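Side-chain contact in SusD homolog (Bacteroides thetaiotaomicron, PDB 3EHM), which probably binds mucin O-glycans at the cell surface, helping this gut bacterium to use them as nutrients: residues I131-A136 with I143-A148. Sequence-based numbering, arbitrary orientation.
Sequences IAWLRA and IAYNSA
Trp133 pushes the six-membered ring of its indole, edge first, into the curve of the loop 143-148. The methyl CB of Ala148 meets that edge near the indole plane, 3.5 Å from CH2 of Trp133, while Tyr145 reaches the same rim further back, its CD1 lying 3.7 Å from CE3 of Trp133. The Tyr145 ring is turned back to the helix by a chi1 of -173°, which sets CG opposite the backbone N, and crosses the indole obliquely. Nearer the helix backbone the contact is aliphatic: CD1 of Ile143 sits 4.2 Å from CB of Trp133, and CG2 of Ile143 lies 4.3 Å from CB of Ala136. Helix 116-140, part of the helical, TPR-related SusD fold, thus packs against the loop that follows it; an inverse gamma turn centred on Ala144 and a type I turn from Tyr145 to Ala148 bend that loop round the indole. Outside the two segments, the Tyr96 ring stacks on the indole and its backbone O accepts a hydrogen bond from Trp133 NE1. A leucine in place of Trp133 would probably open a gap beside Ala148 and leave that backbone O without this donor. Tyr145 OH is hydrogen-bonded to Asp170 and Asn130.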
loop_
_atom_site.group_PDB
_atom_site.type_symbol
_atom_site.label_atom_id
_atom_site.label_comp_id
_atom_site.label_asym_id
_atom_site.label_seq_id
_atom_site.Cartn_x
_atom_site.Cartn_y
_atom_site.Cartn_z
ATOM N N ILE A 131 10.940 5.419 0.006
ATOM C CA ILE A 131 9.497 5.189 -0.022
ATOM C C ILE A 131 9.261 3.949 -0.879
ATOM O O ILE A 131 8.417 3.110 -0.569
ATOM C CB ILE A 131 8.733 6.358 -0.656
ATOM C CG1 ILE A 131 8.873 7.607 0.209
ATOM C CG2 ILE A 131 7.253 5.991 -0.798
ATOM C CD1 ILE A 131 8.272 8.843 -0.427
ATOM N N ALA A 132 10.023 3.836 -1.960
ATOM C CA ALA A 132 9.892 2.696 -2.859
ATOM C C ALA A 132 10.403 1.409 -2.213
ATOM O O ALA A 132 9.746 0.369 -2.280
ATOM C CB ALA A 132 10.647 2.964 -4.153
ATOM N N TRP A 133 11.567 1.476 -1.576
ATOM C CA TRP A 133 12.128 0.282 -0.957
ATOM C C TRP A 133 11.438 -0.134 0.331
ATOM O O TRP A 133 11.650 -1.246 0.813
ATOM C CB TRP A 133 13.634 0.443 -0.758
ATOM C CG TRP A 133 14.378 0.418 -2.062
ATOM C CD1 TRP A 133 13.839 0.263 -3.314
ATOM C CD2 TRP A 133 15.792 0.536 -2.249
ATOM N NE1 TRP A 133 14.832 0.274 -4.263
ATOM C CE2 TRP A 133 16.041 0.441 -3.638
ATOM C CE3 TRP A 133 16.874 0.711 -1.377
ATOM C CZ2 TRP A 133 17.330 0.516 -4.177
ATOM C CZ3 TRP A 133 18.157 0.785 -1.912
ATOM C CH2 TRP A 133 18.372 0.687 -3.300
ATOM N N LEU A 134 10.614 0.751 0.888
ATOM C CA LEU A 134 9.851 0.403 2.079
ATOM C C LEU A 134 8.838 -0.629 1.578
ATOM O O LEU A 134 8.529 -1.601 2.264
ATOM C CB LEU A 134 9.122 1.623 2.649
ATOM C CG LEU A 134 8.127 1.326 3.782
ATOM C CD1 LEU A 134 8.826 0.564 4.907
ATOM C CD2 LEU A 134 7.544 2.633 4.310
ATOM N N ARG A 135 8.333 -0.411 0.366
ATOM C CA ARG A 135 7.389 -1.341 -0.247
ATOM C C ARG A 135 8.119 -2.653 -0.530
ATOM O O ARG A 135 7.591 -3.738 -0.284
ATOM C CB ARG A 135 6.854 -0.773 -1.569
ATOM C CG ARG A 135 5.850 0.363 -1.414
ATOM C CD ARG A 135 5.833 1.249 -2.654
ATOM N NE ARG A 135 5.404 0.558 -3.872
ATOM C CZ ARG A 135 4.138 0.300 -4.183
ATOM N NH1 ARG A 135 3.159 0.668 -3.363
ATOM N NH2 ARG A 135 3.846 -0.297 -5.331
ATOM N N ALA A 136 9.336 -2.540 -1.053
ATOM C CA ALA A 136 10.143 -3.713 -1.386
ATOM C C ALA A 136 10.345 -4.628 -0.183
ATOM O O ALA A 136 10.068 -5.828 -0.251
ATOM C CB ALA A 136 11.496 -3.275 -1.941
ATOM N N ILE A 143 16.192 -7.301 1.899
ATOM C CA ILE A 143 16.539 -6.657 0.635
ATOM C C ILE A 143 17.954 -6.092 0.737
ATOM O O ILE A 143 18.480 -5.905 1.843
ATOM C CB ILE A 143 15.585 -5.487 0.281
ATOM C CG1 ILE A 143 15.669 -4.399 1.350
ATOM C CG2 ILE A 143 14.154 -5.998 0.127
ATOM C CD1 ILE A 143 14.984 -3.093 0.953
ATOM N N ALA A 144 18.571 -5.828 -0.412
ATOM C CA ALA A 144 19.919 -5.261 -0.442
ATOM C C ALA A 144 19.793 -3.762 -0.198
ATOM O O ALA A 144 19.735 -2.973 -1.141
ATOM C CB ALA A 144 20.568 -5.523 -1.798
ATOM N N TYR A 145 19.752 -3.372 1.070
ATOM C CA TYR A 145 19.594 -1.968 1.423
ATOM C C TYR A 145 20.902 -1.223 1.663
ATOM O O TYR A 145 21.220 -0.272 0.951
ATOM C CB TYR A 145 18.709 -1.834 2.662
ATOM C CG TYR A 145 18.364 -0.401 2.983
ATOM C CD1 TYR A 145 17.337 0.260 2.304
ATOM C CD2 TYR A 145 19.102 0.317 3.923
ATOM C CE1 TYR A 145 17.058 1.605 2.554
ATOM C CE2 TYR A 145 18.833 1.657 4.178
ATOM C CZ TYR A 145 17.815 2.295 3.493
ATOM O OH TYR A 145 17.566 3.627 3.745
ATOM N N ASN A 146 21.659 -1.644 2.668
ATOM C CA ASN A 146 22.915 -0.972 2.985
ATOM C C ASN A 146 24.006 -1.149 1.935
ATOM O O ASN A 146 24.893 -0.306 1.808
ATOM C CB ASN A 146 23.430 -1.438 4.348
ATOM C CG ASN A 146 22.591 -0.905 5.492
ATOM O OD1 ASN A 146 22.372 0.304 5.604
ATOM N ND2 ASN A 146 22.123 -1.801 6.351
ATOM N N SER A 147 23.940 -2.240 1.181
ATOM C CA SER A 147 24.937 -2.504 0.150
ATOM C C SER A 147 24.659 -1.705 -1.123
ATOM O O SER A 147 25.521 -1.603 -2.001
ATOM C CB SER A 147 24.971 -4.000 -0.172
ATOM O OG SER A 147 23.704 -4.458 -0.616
ATOM N N ALA A 148 23.460 -1.136 -1.212
ATOM C CA ALA A 148 23.059 -0.357 -2.381
ATOM C C ALA A 148 24.065 0.733 -2.715
ATOM O O ALA A 148 24.371 1.593 -1.884
ATOM C CB ALA A 148 21.688 0.261 -2.155
#